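Local coordinates for protein phosphatase Slingshot homolog 2 (Homo sapiens, PDB 2NT2), which dephosphorylates and activates the actin-depolymerizing factor cofilin through its dual-specificity phosphatase domain, the part present here, and so regulates actin filament dynamics, at residues D62-A65 / Y66-D69; Y71-I74 / S75-K78. The protein carries 1 engineered substitution. All blocks are in the same frame, centred on the assembly; numbering follows the deposited sequence.

How the interactions relate
Both contacts are local and follow each other along one piece of chain in the catalytic domain of the phosphatase, their centres about 14 Å apart. Interaction 1 comes first: the loop after strand 49-52 turns at 62-65 and runs into the start of helix 67-79. Interaction 2, between 71-74 and 75-78, lies further along the same helix, which then leads to strand 83-87. Apart from adjoining in sequence the two do not touch. At the first, the side chain of Leu63 is about 8 Å from that of Ser88, the engineered residue at the phosphocysteine position; the second lies away from that site, with side chains against strands 30-35 and 83-87.

Interaction 1: D62-A65 / Y66-D69; sequences DLLA and YWND
Tyr66 N donates to Leu63 O at 2.7 Å, and one residue on Trp67 N reaches Leu64 O at 3.2 Å in a nearly straight bond (178° at the hydrogen). These two i to i+3 bonds form a tight turn that leads into helix 67-79. Before them, Asp62 OD1 accepts from Ala65 N at 3.1 Å, an Asx motif in which the donor stands above the carboxylate plane. A water donates to Ala65 O and weakly accepts from Asp69 N, bridging the next turn.

The Trp67 indole lies across the turn with CG anti to its carbonyl carbon (chi1 -42°), which swings the ring back over the preceding residues. Leu64 CA sits over the face of the five-membered ring, 3.7 Å from its centroid, a CH-pi contact. Leu63 CB packs on Trp67 CH2 at 3.3 Å, while Leu64 CD1 comes equally near Trp67 CD1. The Tyr66 ring instead turns an edge to the turn, CD1 lying 3.2 Å from Asp62 O. A serine in place of Trp67 would probably leave Leu63 and Leu64 without the flat surface that both pack on.

Trp67 also meets Tyr138 edge-to-face and touches Ala101, wedging the turn between helices 129-143 and 94-107, while Gln134 OE1 accepts from Leu63 N.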
loop_
_atom_site.group_PDB
_atom_site.type_symbol
_atom_site.label_atom_id
_atom_site.label_comp_id
_atom_site.label_asym_id
_atom_site.label_seq_id
_atom_site.Cartn_x
_atom_site.Cartn_y
_atom_site.Cartn_z
ATOM N N ASP A 62 14.110 0.165 4.861
ATOM C CA ASP A 62 13.378 -0.276 6.045
ATOM C C ASP A 62 11.945 0.257 6.006
ATOM O O ASP A 62 11.666 1.337 6.523
ATOM C CB ASP A 62 14.096 0.161 7.312
ATOM C CG ASP A 62 13.343 -0.102 8.599
ATOM O OD1 ASP A 62 12.316 -0.809 8.586
ATOM O OD2 ASP A 62 13.774 0.420 9.649
ATOM N N LEU A 63 11.052 -0.512 5.393
ATOM C CA LEU A 63 9.650 -0.132 5.262
ATOM C C LEU A 63 8.893 -0.321 6.574
ATOM O O LEU A 63 7.934 0.392 6.871
ATOM C CB LEU A 63 8.983 -0.970 4.172
ATOM C CG LEU A 63 8.742 -0.309 2.819
ATOM C CD1 LEU A 63 7.854 -1.204 1.962
ATOM C CD2 LEU A 63 8.141 1.073 2.999
ATOM N N LEU A 64 9.344 -1.304 7.337
ATOM C CA LEU A 64 8.819 -1.584 8.666
ATOM C C LEU A 64 8.654 -0.309 9.482
ATOM O O LEU A 64 7.592 -0.072 10.067
ATOM C CB LEU A 64 9.730 -2.569 9.398
ATOM C CG LEU A 64 9.231 -3.148 10.721
ATOM C CD1 LEU A 64 7.721 -3.283 10.736
ATOM C CD2 LEU A 64 9.882 -4.498 10.990
ATOM N N ALA A 65 9.681 0.532 9.503
ATOM C CA ALA A 65 9.611 1.797 10.222
ATOM C C ALA A 65 8.476 2.692 9.751
ATOM O O ALA A 65 8.090 3.636 10.443
ATOM C CB ALA A 65 10.947 2.518 10.113
ATOM N N TYR A 66 7.889 2.447 8.579
ATOM C CA TYR A 66 6.858 3.352 8.084
ATOM C C TYR A 66 5.451 2.768 8.136
ATOM O O TYR A 66 4.523 3.461 7.686
ATOM C CB TYR A 66 7.136 3.738 6.634
ATOM C CG TYR A 66 8.430 4.431 6.317
ATOM C CD1 TYR A 66 9.579 3.710 6.012
ATOM C CD2 TYR A 66 8.515 5.820 6.311
ATOM C CE1 TYR A 66 10.768 4.348 5.716
ATOM C CE2 TYR A 66 9.702 6.465 6.016
ATOM C CZ TYR A 66 10.828 5.728 5.720
ATOM O OH TYR A 66 12.011 6.373 5.427
ATOM N N TRP A 67 5.228 1.538 8.607
ATOM C CA TRP A 67 3.905 0.953 8.406
ATOM C C TRP A 67 2.850 1.569 9.336
ATOM O O TRP A 67 1.655 1.466 9.018
ATOM C CB TRP A 67 3.778 -0.526 8.484
ATOM C CG TRP A 67 4.654 -1.562 7.943
ATOM C CD1 TRP A 67 5.188 -2.513 8.769
ATOM C CD2 TRP A 67 5.151 -1.889 6.641
ATOM N NE1 TRP A 67 5.980 -3.401 8.072
ATOM C CE2 TRP A 67 5.968 -3.026 6.756
ATOM C CE3 TRP A 67 4.967 -1.299 5.386
ATOM C CZ2 TRP A 67 6.613 -3.607 5.662
ATOM C CZ3 TRP A 67 5.609 -1.877 4.308
ATOM C CH2 TRP A 67 6.413 -3.011 4.451
ATOM N N ASN A 68 3.215 2.197 10.448
ATOM C CA ASN A 68 2.171 2.791 11.290
ATOM C C ASN A 68 1.722 4.134 10.718
ATOM O O ASN A 68 0.572 4.531 10.859
ATOM C CB ASN A 68 2.643 2.936 12.730
ATOM C CG ASN A 68 1.724 3.792 13.578
ATOM O OD1 ASN A 68 1.958 4.993 13.735
ATOM N ND2 ASN A 68 0.685 3.193 14.146
ATOM N N ASP A 69 2.649 4.792 10.036
ATOM C CA ASP A 69 2.376 5.991 9.258
ATOM C C ASP A 69 1.409 5.648 8.123
ATOM O O ASP A 69 0.431 6.342 7.862
ATOM C CB ASP A 69 3.656 6.541 8.635
ATOM C CG ASP A 69 4.572 7.249 9.605
ATOM O OD1 ASP A 69 4.296 7.237 10.823
ATOM O OD2 ASP A 69 5.584 7.825 9.142
HETATM O O HOH W 1 5.753 4.196 11.238
#

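Interaction 2: Y71-I74 / S75-K78; sequences YKFI and SKAK
Helix 67-79 makes an alpha-helical turn here, in which backbone carbonyls accept from amides four residues on. Two of these bonds are firm: Ser75 N bonds to Tyr71 O at 2.9 Å, and Lys76 N to Lys72 O at the same distance. At the far end the bond from Lys78 N to Ile74 O stretches to 3.3 Å and is weak.

The side chains spread round this backbone. The Tyr71 ring slants toward the following turn, CG anti to the backbone N (chi1 -179°), and CE2 comes within 4.3 Å of Ser75 CB, an oblique approach. The next residue, Lys72, bends at several of its bonds and reaches forward along the helix, bringing NZ to 4.0 Å from Lys76 CB. Lys76 itself runs out extended beyond CG, and the two NZ atoms of Lys72 and Lys76 stay 5.7 Å apart, where like charges would probably disfavour a closer approach. Phe73 CD1 lies 4.3 Å from Lys76 CD, again obliquely.

In the alpha/beta fold of the phosphatase domain this helix packs on one face of the central sheet and is followed by strand 83-87. Phe73 and Ala77 touch Cys84 of that strand, and Ile74 rests on Leu34 of strand 30-35. On another flank Tyr71 meets helix 94-107, its ring meeting that of Tyr102 with the planes at about 40° and forming a cation-pi contact with Lys105. Lys76 NZ makes a long, weak ion pair with Glu49 OE1, and Lys78 NZ a similar one with Glu106 OE1.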
loop_
_atom_site.group_PDB
_atom_site.type_symbol
_atom_site.label_atom_id
_atom_site.label_comp_id
_atom_site.label_asym_id
_atom_site.label_seq_id
_atom_site.Cartn_x
_atom_site.Cartn_y
_atom_site.Cartn_z
ATOM N N TYR A 71 -0.411 2.934 8.070
ATOM C CA TYR A 71 -1.627 2.568 8.777
ATOM C C TYR A 71 -2.500 3.795 9.040
ATOM O O TYR A 71 -3.700 3.761 8.759
ATOM C CB TYR A 71 -1.313 1.886 10.120
ATOM C CG TYR A 71 -2.579 1.476 10.845
ATOM C CD1 TYR A 71 -3.246 0.311 10.479
ATOM C CD2 TYR A 71 -3.111 2.230 11.879
ATOM C CE1 TYR A 71 -4.402 -0.085 11.125
ATOM C CE2 TYR A 71 -4.268 1.843 12.532
ATOM C CZ TYR A 71 -4.909 0.684 12.150
ATOM O OH TYR A 71 -6.059 0.287 12.789
ATOM N N LYS A 72 -1.888 4.833 9.588
ATOM C CA LYS A 72 -2.548 6.077 9.959
ATOM C C LYS A 72 -3.317 6.686 8.788
ATOM O O LYS A 72 -4.476 7.076 8.909
ATOM C CB LYS A 72 -1.507 7.079 10.470
ATOM C CG LYS A 72 -1.990 8.009 11.563
ATOM C CD LYS A 72 -2.049 9.459 11.096
ATOM C CE LYS A 72 -3.366 10.130 11.452
ATOM N NZ LYS A 72 -4.517 9.534 10.713
ATOM N N PHE A 73 -2.636 6.787 7.652
ATOM C CA PHE A 73 -3.212 7.396 6.468
ATOM C C PHE A 73 -4.386 6.586 5.923
ATOM O O PHE A 73 -5.456 7.143 5.676
ATOM C CB PHE A 73 -2.137 7.563 5.389
ATOM C CG PHE A 73 -2.594 8.430 4.224
ATOM C CD1 PHE A 73 -2.782 9.789 4.403
ATOM C CD2 PHE A 73 -2.822 7.876 2.977
ATOM C CE1 PHE A 73 -3.195 10.590 3.358
ATOM C CE2 PHE A 73 -3.237 8.671 1.925
ATOM C CZ PHE A 73 -3.421 10.029 2.115
ATOM N N ILE A 74 -4.165 5.290 5.735
ATOM C CA ILE A 74 -5.173 4.413 5.153
ATOM C C ILE A 74 -6.405 4.344 6.053
ATOM O O ILE A 74 -7.533 4.299 5.574
ATOM C CB ILE A 74 -4.647 2.977 4.952
ATOM C CG1 ILE A 74 -3.445 2.849 4.014
ATOM C CG2 ILE A 74 -5.775 2.059 4.498
ATOM C CD1 ILE A 74 -2.843 1.461 3.993
ATOM N N SER A 75 -6.152 4.317 7.358
ATOM C CA SER A 75 -7.199 4.374 8.368
ATOM C C SER A 75 -7.962 5.692 8.237
ATOM O O SER A 75 -9.179 5.757 8.403
ATOM C CB SER A 75 -6.599 4.216 9.766
ATOM O OG SER A 75 -7.104 5.171 10.680
ATOM N N LYS A 76 -7.220 6.744 7.915
ATOM C CA LYS A 76 -7.799 8.056 7.652
ATOM C C LYS A 76 -8.778 8.006 6.488
ATOM O O LYS A 76 -9.876 8.559 6.563
ATOM C CB LYS A 76 -6.682 9.062 7.376
ATOM C CG LYS A 76 -7.164 10.445 6.971
ATOM C CD LYS A 76 -5.980 11.387 6.794
ATOM C CE LYS A 76 -6.387 12.841 7.003
ATOM N NZ LYS A 76 -5.207 13.748 6.949
ATOM N N ALA A 77 -8.405 7.321 5.411
ATOM C CA ALA A 77 -9.272 7.248 4.238
ATOM C C ALA A 77 -10.639 6.677 4.617
ATOM O O ALA A 77 -11.667 7.320 4.419
ATOM C CB ALA A 77 -8.631 6.431 3.134
ATOM N N LYS A 78 -10.631 5.479 5.178
ATOM C CA LYS A 78 -11.833 4.830 5.686
ATOM C C LYS A 78 -12.632 5.758 6.596
ATOM O O LYS A 78 -13.861 5.791 6.552
ATOM C CB LYS A 78 -11.465 3.549 6.438
ATOM C CG LYS A 78 -12.110 3.352 7.797
ATOM C CD LYS A 78 -11.287 2.419 8.675
ATOM C CE LYS A 78 -10.640 3.192 9.814
ATOM N NZ LYS A 78 -10.126 2.290 10.876
#